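Local structure of mannosyl-glycoprotein endo-beta-N-acetylglucosamidase-like domain-containing protein (Pseudomonas protegens, 4KT3) at residues V59-Q68 and L164-M175; F121-Q132 and Q140-N148. The protein is a type VI secretion effector that probably cleaves glycosidic bonds of bacterial peptidoglycan, held here in complex with its immunity partner. One frame throughout, in Å; residues are numbered along the deposited sequence.

Interaction 1. Residues V59-Q68 and L164-M175; sequences VENLLGLAAQ and LADIIIAVRGRM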
loop_
_atom_site.group_PDB
_atom_site.type_symbol
_atom_site.label_atom_id
_atom_site.label_comp_id
_atom_site.label_asym_id
_atom_site.label_seq_id
_atom_site.Cartn_x
_atom_site.Cartn_y
_atom_site.Cartn_z
ATOM N N VAL A 59 -4.971 -14.650 -12.150
ATOM C CA VAL A 59 -5.711 -14.037 -11.055
ATOM C C VAL A 59 -4.837 -13.112 -10.198
ATOM O O VAL A 59 -5.301 -12.072 -9.725
ATOM C CB VAL A 59 -6.437 -15.104 -10.190
ATOM C CG1 VAL A 59 -5.456 -16.009 -9.481
ATOM C CG2 VAL A 59 -7.387 -14.425 -9.216
ATOM N N GLU A 60 -3.574 -13.478 -10.015
ATOM C CA GLU A 60 -2.661 -12.658 -9.226
ATOM C C GLU A 60 -2.443 -11.268 -9.812
ATOM O O GLU A 60 -2.074 -10.343 -9.087
ATOM C CB GLU A 60 -1.307 -13.356 -9.042
ATOM C CG GLU A 60 -0.535 -13.668 -10.323
ATOM C CD GLU A 60 -0.781 -15.084 -10.858
ATOM O OE1 GLU A 60 -1.885 -15.642 -10.649
ATOM O OE2 GLU A 60 0.144 -15.618 -11.508
ATOM N N ASN A 61 -2.651 -11.107 -11.110
ATOM C CA ASN A 61 -2.492 -9.775 -11.701
ATOM C C ASN A 61 -3.587 -8.840 -11.180
ATOM O O ASN A 61 -3.320 -7.685 -10.794
ATOM C CB ASN A 61 -2.551 -9.817 -13.220
ATOM C CG ASN A 61 -1.352 -10.519 -13.847
ATOM O OD1 ASN A 61 -0.695 -11.350 -13.222
ATOM N ND2 ASN A 61 -1.077 -10.196 -15.105
ATOM N N LEU A 62 -4.817 -9.339 -11.181
ATOM C CA LEU A 62 -5.964 -8.577 -10.701
ATOM C C LEU A 62 -5.915 -8.386 -9.181
ATOM O O LEU A 62 -6.141 -7.279 -8.679
ATOM C CB LEU A 62 -7.266 -9.264 -11.107
ATOM C CG LEU A 62 -8.564 -8.523 -10.783
ATOM C CD1 LEU A 62 -8.664 -7.208 -11.538
ATOM C CD2 LEU A 62 -9.786 -9.426 -11.047
ATOM N N LEU A 63 -5.642 -9.470 -8.457
ATOM C CA LEU A 63 -5.587 -9.420 -7.010
ATOM C C LEU A 63 -4.405 -8.565 -6.546
ATOM O O LEU A 63 -4.502 -7.839 -5.555
ATOM C CB LEU A 63 -5.508 -10.844 -6.457
ATOM C CG LEU A 63 -5.515 -11.007 -4.932
ATOM C CD1 LEU A 63 -6.719 -10.342 -4.276
ATOM C CD2 LEU A 63 -5.467 -12.491 -4.544
ATOM N N GLY A 64 -3.299 -8.642 -7.281
ATOM C CA GLY A 64 -2.128 -7.810 -7.023
ATOM C C GLY A 64 -2.443 -6.332 -7.176
ATOM O O GLY A 64 -1.998 -5.506 -6.372
ATOM N N LEU A 65 -3.191 -5.982 -8.218
ATOM C CA LEU A 65 -3.620 -4.600 -8.389
ATOM C C LEU A 65 -4.473 -4.162 -7.195
ATOM O O LEU A 65 -4.251 -3.072 -6.650
ATOM C CB LEU A 65 -4.346 -4.375 -9.713
ATOM C CG LEU A 65 -4.831 -2.936 -9.943
ATOM C CD1 LEU A 65 -3.690 -1.925 -9.907
ATOM C CD2 LEU A 65 -5.588 -2.850 -11.270
ATOM N N ALA A 66 -5.407 -5.001 -6.757
ATOM C CA ALA A 66 -6.209 -4.648 -5.588
ATOM C C ALA A 66 -5.319 -4.468 -4.343
ATOM O O ALA A 66 -5.559 -3.579 -3.531
ATOM C CB ALA A 66 -7.275 -5.687 -5.339
ATOM N N ALA A 67 -4.317 -5.327 -4.173
ATOM C CA ALA A 67 -3.410 -5.215 -3.021
ATOM C C ALA A 67 -2.658 -3.878 -3.030
ATOM O O ALA A 67 -2.443 -3.271 -1.982
ATOM C CB ALA A 67 -2.422 -6.369 -3.007
ATOM N N GLN A 68 -2.214 -3.464 -4.209
ATOM C CA GLN A 68 -1.558 -2.177 -4.411
ATOM C C GLN A 68 -2.485 -1.000 -4.080
ATOM O O GLN A 68 -2.097 -0.059 -3.394
ATOM C CB GLN A 68 -1.112 -2.097 -5.878
ATOM C CG GLN A 68 -0.873 -0.702 -6.453
ATOM C CD GLN A 68 0.376 -0.022 -5.917
ATOM O OE1 GLN A 68 0.866 -0.337 -4.830
ATOM N NE2 GLN A 68 0.890 0.943 -6.683
ATOM N N LEU A 164 4.739 -2.666 -9.381
ATOM C CA LEU A 164 3.476 -3.388 -9.389
ATOM C C LEU A 164 3.709 -4.865 -9.707
ATOM O O LEU A 164 3.078 -5.739 -9.117
ATOM C CB LEU A 164 2.509 -2.789 -10.407
ATOM C CG LEU A 164 1.156 -3.499 -10.573
ATOM C CD1 LEU A 164 0.427 -3.620 -9.254
ATOM C CD2 LEU A 164 0.294 -2.735 -11.555
ATOM N N ALA A 165 4.606 -5.138 -10.650
ATOM C CA ALA A 165 4.891 -6.513 -11.026
ATOM C C ALA A 165 5.399 -7.307 -9.819
ATOM O O ALA A 165 5.056 -8.478 -9.645
ATOM C CB ALA A 165 5.899 -6.558 -12.183
ATOM N N ASP A 166 6.201 -6.666 -8.973
ATOM C CA ASP A 166 6.696 -7.316 -7.761
ATOM C C ASP A 166 5.559 -7.639 -6.791
ATOM O O ASP A 166 5.568 -8.692 -6.151
ATOM C CB ASP A 166 7.758 -6.458 -7.070
ATOM C CG ASP A 166 9.097 -6.491 -7.796
ATOM O OD1 ASP A 166 9.259 -7.321 -8.720
ATOM O OD2 ASP A 166 9.993 -5.692 -7.438
ATOM N N ILE A 167 4.582 -6.741 -6.684
ATOM C CA ILE A 167 3.409 -7.007 -5.843
ATOM C C ILE A 167 2.624 -8.199 -6.385
ATOM O O ILE A 167 2.177 -9.058 -5.617
ATOM C CB ILE A 167 2.493 -5.776 -5.744
ATOM C CG1 ILE A 167 3.183 -4.702 -4.899
ATOM C CG2 ILE A 167 1.156 -6.141 -5.121
ATOM C CD1 ILE A 167 2.448 -3.375 -4.875
ATOM N N ILE A 168 2.483 -8.267 -7.703
ATOM C CA ILE A 168 1.754 -9.366 -8.333
ATOM C C ILE A 168 2.447 -10.693 -8.026
ATOM O O ILE A 168 1.800 -11.695 -7.698
ATOM C CB ILE A 168 1.651 -9.128 -9.860
ATOM C CG1 ILE A 168 0.633 -8.009 -10.122
ATOM C CG2 ILE A 168 1.252 -10.396 -10.591
ATOM C CD1 ILE A 168 0.685 -7.428 -11.536
ATOM N N ILE A 169 3.772 -10.703 -8.102
ATOM C CA ILE A 169 4.528 -11.920 -7.821
ATOM C C ILE A 169 4.401 -12.301 -6.341
ATOM O O ILE A 169 4.267 -13.488 -5.997
ATOM C CB ILE A 169 6.001 -11.757 -8.242
ATOM C CG1 ILE A 169 6.078 -11.637 -9.765
ATOM C CG2 ILE A 169 6.839 -12.943 -7.769
ATOM C CD1 ILE A 169 7.398 -11.102 -10.284
ATOM N N ALA A 170 4.412 -11.298 -5.470
ATOM C CA ALA A 170 4.248 -11.541 -4.037
ATOM C C ALA A 170 2.862 -12.113 -3.732
ATOM O O ALA A 170 2.724 -13.034 -2.926
ATOM C CB ALA A 170 4.484 -10.257 -3.244
ATOM N N VAL A 171 1.842 -11.552 -4.369
ATOM C CA VAL A 171 0.483 -12.068 -4.234
ATOM C C VAL A 171 0.399 -13.521 -4.700
ATOM O O VAL A 171 -0.205 -14.350 -4.026
ATOM C CB VAL A 171 -0.548 -11.150 -4.946
ATOM C CG1 VAL A 171 -1.890 -11.854 -5.181
ATOM C CG2 VAL A 171 -0.762 -9.897 -4.129
ATOM N N ARG A 172 0.997 -13.831 -5.848
ATOM C CA ARG A 172 1.025 -15.206 -6.333
ATOM C C ARG A 172 1.561 -16.142 -5.253
ATOM O O ARG A 172 1.005 -17.220 -5.025
ATOM C CB ARG A 172 1.871 -15.335 -7.598
ATOM C CG ARG A 172 1.749 -16.693 -8.300
ATOM C CD ARG A 172 2.826 -16.865 -9.379
ATOM N NE ARG A 172 2.771 -15.806 -10.379
ATOM C CZ ARG A 172 3.833 -15.231 -10.940
ATOM N NH1 ARG A 172 5.063 -15.611 -10.617
ATOM N NH2 ARG A 172 3.659 -14.271 -11.837
ATOM N N GLY A 173 2.643 -15.734 -4.594
ATOM C CA GLY A 173 3.224 -16.540 -3.534
ATOM C C GLY A 173 2.338 -16.614 -2.304
ATOM O O GLY A 173 2.229 -17.664 -1.674
ATOM N N ARG A 174 1.711 -15.501 -1.942
ATOM C CA ARG A 174 0.859 -15.465 -0.760
ATOM C C ARG A 174 -0.414 -16.289 -0.922
ATOM O O ARG A 174 -1.030 -16.694 0.066
ATOM C CB ARG A 174 0.550 -14.012 -0.370
ATOM C CG ARG A 174 1.771 -13.344 0.230
ATOM C CD ARG A 174 1.554 -11.941 0.747
ATOM N NE ARG A 174 2.695 -11.611 1.622
ATOM C CZ ARG A 174 3.477 -10.537 1.540
ATOM N NH1 ARG A 174 3.276 -9.585 0.639
ATOM N NH2 ARG A 174 4.480 -10.404 2.396
HETATM N N MSE A 175 -0.783 -16.582 -2.162
HETATM C CA MSE A 175 -1.926 -17.454 -2.416
HETATM C C MSE A 175 -1.700 -18.882 -1.914
HETATM O O MSE A 175 -2.655 -19.618 -1.679
HETATM C CB MSE A 175 -2.267 -17.467 -3.917
HETATM C CG MSE A 175 -2.930 -16.189 -4.401
HETATM SE SE MSE A 175 -3.245 -16.125 -6.295
HETATM C CE MSE A 175 -4.613 -17.519 -6.424
HETATM O O HOH W 1 1.202 -13.444 -13.235
#
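L164 and Q68 meet at one end of a helix-on-helix crossing in the lysozyme-like core, where helix segments 164-174 and 59-68 cross at 112°, axes 8.1 Å apart at closest. CD1 of L164 lies against CB of Q68 and near CA of L65. I167 follows with two branches: its CG2 rests on the carbonyl O of G64 and reaches the methyl of A67, whereas its CD1 comes 3.4 Å from OE1 of Q68. NE2 of that glutamine is hydrogen-bonded to Y79 of the immunity lipoprotein chain. With no side chain on G64, its CA is 4.4 Å from CA of I168. CG1 and CG2 of I168 rest against the carbonyl O of E60, and CG2 meets OD1 of N61 at 3.4 Å. V171 is a knob in the hole formed by E60, L63, G64 and A67. Its CG1, anti to the backbone N (chi1 163°), is 3.7 Å from CD2 of L63, while CG2 packs on G64 and A67. Next, at the exposed margin, R172 forms a salt bridge, NE donating to OE2 of E60 over 2.9 Å. The guanidinium and carboxylate planes stand 69° apart, the donor lying above the carboxylate plane. A water accepts from NH2 of R172 and donates to both OE2 of E60 and OD1 of N61, tying the ion pair to the neighbouring amide, whose ND2 is hydrogen-bonded to the R133 carbonyl. Selenomethionine M175 finishes the row; its chain bends at chi3, and CE touches CG1 of V59 at 3.5 Å.

Interaction 2. Residues F121-Q132 and Q140-N148; sequences FASSFGTAVRGQ and QALVRSGYN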
loop_
_atom_site.group_PDB
_atom_site.type_symbol
_atom_site.label_atom_id
_atom_site.label_comp_id
_atom_site.label_asym_id
_atom_site.label_seq_id
_atom_site.Cartn_x
_atom_site.Cartn_y
_atom_site.Cartn_z
ATOM N N PHE A 121 -13.700 -1.982 -12.347
ATOM C CA PHE A 121 -12.390 -1.963 -12.993
ATOM C C PHE A 121 -12.448 -2.670 -14.351
ATOM O O PHE A 121 -11.981 -2.137 -15.362
ATOM C CB PHE A 121 -11.322 -2.626 -12.111
ATOM C CG PHE A 121 -10.035 -2.850 -12.833
ATOM C CD1 PHE A 121 -9.142 -1.809 -13.019
ATOM C CD2 PHE A 121 -9.753 -4.069 -13.398
ATOM C CE1 PHE A 121 -7.980 -1.994 -13.735
ATOM C CE2 PHE A 121 -8.595 -4.259 -14.114
ATOM C CZ PHE A 121 -7.705 -3.223 -14.278
ATOM N N ALA A 122 -13.059 -3.851 -14.383
ATOM C CA ALA A 122 -13.170 -4.616 -15.614
ATOM C C ALA A 122 -13.966 -3.863 -16.680
ATOM O O ALA A 122 -13.603 -3.880 -17.859
ATOM C CB ALA A 122 -13.817 -5.962 -15.325
ATOM N N SER A 123 -15.056 -3.222 -16.264
ATOM C CA SER A 123 -15.906 -2.452 -17.173
ATOM C C SER A 123 -15.123 -1.307 -17.833
ATOM O O SER A 123 -15.178 -1.113 -19.064
ATOM C CB SER A 123 -17.123 -1.919 -16.398
ATOM O OG SER A 123 -18.052 -1.271 -17.249
ATOM N N SER A 124 -14.373 -0.550 -17.035
ATOM C CA SER A 124 -13.684 0.627 -17.540
ATOM C C SER A 124 -12.349 0.321 -18.218
ATOM O O SER A 124 -11.980 1.009 -19.175
ATOM C CB SER A 124 -13.421 1.615 -16.390
ATOM O OG SER A 124 -14.631 2.163 -15.909
ATOM N N PHE A 125 -11.612 -0.664 -17.710
ATOM C CA PHE A 125 -10.211 -0.863 -18.122
ATOM C C PHE A 125 -9.919 -2.271 -18.646
ATOM O O PHE A 125 -8.803 -2.567 -19.059
ATOM C CB PHE A 125 -9.282 -0.525 -16.942
ATOM C CG PHE A 125 -9.374 0.914 -16.533
ATOM C CD1 PHE A 125 -8.789 1.895 -17.310
ATOM C CD2 PHE A 125 -10.093 1.293 -15.414
ATOM C CE1 PHE A 125 -8.894 3.215 -16.969
ATOM C CE2 PHE A 125 -10.196 2.622 -15.067
ATOM C CZ PHE A 125 -9.601 3.582 -15.857
ATOM N N GLY A 126 -10.939 -3.123 -18.654
ATOM C CA GLY A 126 -10.755 -4.523 -18.976
ATOM C C GLY A 126 -10.278 -4.724 -20.398
ATOM O O GLY A 126 -9.332 -5.474 -20.657
ATOM N N THR A 127 -10.925 -4.057 -21.336
ATOM C CA THR A 127 -10.595 -4.276 -22.730
ATOM C C THR A 127 -9.152 -3.838 -22.954
ATOM O O THR A 127 -8.402 -4.470 -23.687
ATOM C CB THR A 127 -11.595 -3.544 -23.644
ATOM O OG1 THR A 127 -12.899 -4.097 -23.436
ATOM C CG2 THR A 127 -11.240 -3.693 -25.099
ATOM N N ALA A 128 -8.739 -2.785 -22.258
ATOM C CA ALA A 128 -7.377 -2.289 -22.380
ATOM C C ALA A 128 -6.304 -3.229 -21.811
ATOM O O ALA A 128 -5.197 -3.308 -22.346
ATOM C CB ALA A 128 -7.262 -0.900 -21.763
ATOM N N VAL A 129 -6.614 -3.952 -20.741
ATOM C CA VAL A 129 -5.617 -4.827 -20.121
ATOM C C VAL A 129 -5.786 -6.302 -20.470
ATOM O O VAL A 129 -4.983 -7.130 -20.055
ATOM C CB VAL A 129 -5.611 -4.716 -18.583
ATOM C CG1 VAL A 129 -5.270 -3.298 -18.151
ATOM C CG2 VAL A 129 -6.938 -5.177 -17.996
ATOM N N ARG A 130 -6.817 -6.652 -21.231
ATOM C CA ARG A 130 -7.082 -8.065 -21.408
ATOM C C ARG A 130 -5.948 -8.785 -22.141
ATOM O O ARG A 130 -5.333 -8.262 -23.069
ATOM C CB ARG A 130 -8.444 -8.312 -22.044
ATOM C CG ARG A 130 -8.609 -7.805 -23.422
ATOM C CD ARG A 130 -9.901 -8.354 -24.078
ATOM N NE ARG A 130 -9.902 -9.804 -24.050
ATOM C CZ ARG A 130 -10.610 -10.563 -23.208
ATOM N NH1 ARG A 130 -10.495 -11.883 -23.272
ATOM N NH2 ARG A 130 -11.450 -10.034 -22.329
ATOM N N GLY A 131 -5.661 -9.988 -21.663
ATOM C CA GLY A 131 -4.630 -10.837 -22.223
ATOM C C GLY A 131 -3.211 -10.425 -21.884
ATOM O O GLY A 131 -2.267 -11.030 -22.383
ATOM N N GLN A 132 -3.050 -9.389 -21.062
ATOM C CA GLN A 132 -1.712 -8.929 -20.704
ATOM C C GLN A 132 -1.280 -9.723 -19.472
ATOM O O GLN A 132 -1.367 -9.239 -18.341
ATOM C CB GLN A 132 -1.718 -7.431 -20.419
ATOM C CG GLN A 132 -2.242 -6.605 -21.571
ATOM C CD GLN A 132 -1.277 -6.515 -22.732
ATOM O OE1 GLN A 132 -0.110 -6.881 -22.627
ATOM N NE2 GLN A 132 -1.763 -6.005 -23.849
ATOM N N GLN A 140 2.241 -2.088 -17.729
ATOM C CA GLN A 140 2.401 -1.156 -18.843
ATOM C C GLN A 140 1.067 -0.852 -19.535
ATOM O O GLN A 140 0.808 0.283 -19.923
ATOM C CB GLN A 140 3.439 -1.687 -19.833
ATOM C CG GLN A 140 4.862 -1.693 -19.254
ATOM C CD GLN A 140 5.777 -2.710 -19.920
ATOM O OE1 GLN A 140 5.354 -3.470 -20.795
ATOM N NE2 GLN A 140 7.038 -2.737 -19.491
ATOM N N ALA A 141 0.204 -1.854 -19.656
ATOM C CA ALA A 141 -1.106 -1.651 -20.260
ATOM C C ALA A 141 -1.976 -0.776 -19.361
ATOM O O ALA A 141 -2.796 0.012 -19.843
ATOM C CB ALA A 141 -1.785 -2.993 -20.521
ATOM N N LEU A 142 -1.794 -0.923 -18.053
ATOM C CA LEU A 142 -2.517 -0.128 -17.077
ATOM C C LEU A 142 -2.227 1.351 -17.309
ATOM O O LEU A 142 -3.130 2.193 -17.308
ATOM C CB LEU A 142 -2.070 -0.531 -15.667
ATOM C CG LEU A 142 -3.096 -0.644 -14.561
ATOM C CD1 LEU A 142 -4.362 -1.339 -15.017
ATOM C CD2 LEU A 142 -2.451 -1.395 -13.408
ATOM N N VAL A 143 -0.959 1.667 -17.515
ATOM C CA VAL A 143 -0.563 3.041 -17.806
ATOM C C VAL A 143 -1.089 3.534 -19.155
ATOM O O VAL A 143 -1.549 4.668 -19.268
ATOM C CB VAL A 143 0.962 3.190 -17.777
ATOM C CG1 VAL A 143 1.369 4.555 -18.281
ATOM C CG2 VAL A 143 1.466 2.966 -16.359
ATOM N N ARG A 144 -1.011 2.695 -20.176
ATOM C CA ARG A 144 -1.489 3.078 -21.503
ATOM C C ARG A 144 -2.978 3.404 -21.487
ATOM O O ARG A 144 -3.439 4.300 -22.206
ATOM C CB ARG A 144 -1.223 1.954 -22.504
ATOM C CG ARG A 144 0.113 2.068 -23.209
ATOM C CD ARG A 144 0.155 1.272 -24.507
ATOM N NE ARG A 144 -0.369 -0.078 -24.337
ATOM C CZ ARG A 144 0.295 -1.090 -23.780
ATOM N NH1 ARG A 144 1.533 -0.931 -23.326
ATOM N NH2 ARG A 144 -0.286 -2.272 -23.680
ATOM N N SER A 145 -3.725 2.675 -20.664
ATOM C CA SER A 145 -5.172 2.816 -20.581
ATOM C C SER A 145 -5.596 4.084 -19.848
ATOM O O SER A 145 -6.764 4.448 -19.883
ATOM C CB SER A 145 -5.774 1.601 -19.866
ATOM O OG SER A 145 -5.495 1.629 -18.479
ATOM N N GLY A 146 -4.655 4.727 -19.166
ATOM C CA GLY A 146 -4.962 5.889 -18.344
ATOM C C GLY A 146 -5.473 5.566 -16.941
ATOM O O GLY A 146 -5.902 6.454 -16.219
ATOM N N TYR A 147 -5.440 4.295 -16.548
ATOM C CA TYR A 147 -5.780 3.941 -15.178
ATOM C C TYR A 147 -4.911 4.735 -14.192
ATOM O O TYR A 147 -5.417 5.346 -13.240
ATOM C CB TYR A 147 -5.584 2.434 -14.967
ATOM C CG TYR A 147 -5.830 1.971 -13.543
ATOM C CD1 TYR A 147 -4.785 1.829 -12.642
ATOM C CD2 TYR A 147 -7.107 1.683 -13.106
ATOM C CE1 TYR A 147 -5.020 1.389 -11.334
ATOM C CE2 TYR A 147 -7.352 1.260 -11.810
ATOM C CZ TYR A 147 -6.309 1.102 -10.936
ATOM O OH TYR A 147 -6.537 0.685 -9.646
ATOM N N ASN A 148 -3.604 4.690 -14.416
ATOM C CA ASN A 148 -2.654 5.555 -13.721
ATOM C C ASN A 148 -1.791 6.166 -14.803
ATOM O O ASN A 148 -1.569 5.538 -15.838
ATOM C CB ASN A 148 -1.726 4.766 -12.782
ATOM C CG ASN A 148 -2.380 4.330 -11.485
ATOM O OD1 ASN A 148 -3.484 4.735 -11.112
ATOM N ND2 ASN A 148 -1.662 3.523 -10.783
HETATM O O HOH W 2 -3.794 -0.382 -22.560
HETATM O O HOH W 3 -2.997 -2.045 -24.036
HETATM O O HOH W 4 1.321 -4.174 -22.387
#
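An aromatic cluster of F121, F125 and Y147 joins helix 114-129 to the end of helix 135-144 and the turn that follows. The ring of Y147 serves both phenylalanines differently. Its CD2 edge points at the face of F125, with planes at 90° and centroids 5.3 Å apart, while its own face receives the edge of F121 in an offset edge-to-face pair with planes at 86°. CB of Y147 adds a CH-pi contact, 4.1 Å from the centroid of the F125 ring. The chain reaches this position through a Schellman motif, in which G146 takes positive phi. Just before it, OG of S145 sits between its own backbone N and carbonyl carbon (chi1 73°), which lets it donate to O of L142 over 2.7 Å while lying 3.5 Å from CD1 of F125. Packing is tight beside it, where CB of A128 and CB of S145 are 3.5 Å apart. Deeper in, CD1 of L142 touches both the edge of the F121 ring and CG1 of V129, 3.8 Å from the latter. A141 turns its methyl to CG of Q132. Water links the polar margin: one molecule donates to the carbonyls of A128 and A141, and a second donates to the A128 carbonyl and accepts from NH2 of R144. No direct hydrogen bond crosses between the segments. Inward, F121 packs on L62 and L65 of helix 59-70 and meets the ring of F85, and L142 touches L164 of helix 160-174; on another side, F125 and Y147 pack against the immunity lipoprotein chain.

Interactions 1 and 2 lie about 16 Å apart, centre to centre, within the lysozyme-like glucosaminidase domain. Along the chain the order is 59-68, 121-132, 140-148, 164-175, so both segments of interaction 2 fall between those of interaction 1, and helix 160-174 is the next helix after 135-144. The contacts meet in one apolar core: L65 CD2 lies 3.5 Å from F121 CE1, and L164 CD2 lies 3.6 Å from L142 CD2. Helix 59-70 thus packs against both helix 160-174 and the pair 114-129 and 135-144. Each interaction also has residues that touch the immunity lipoprotein: Q68 and I167 in interaction 1, F125 and Y147 in interaction 2.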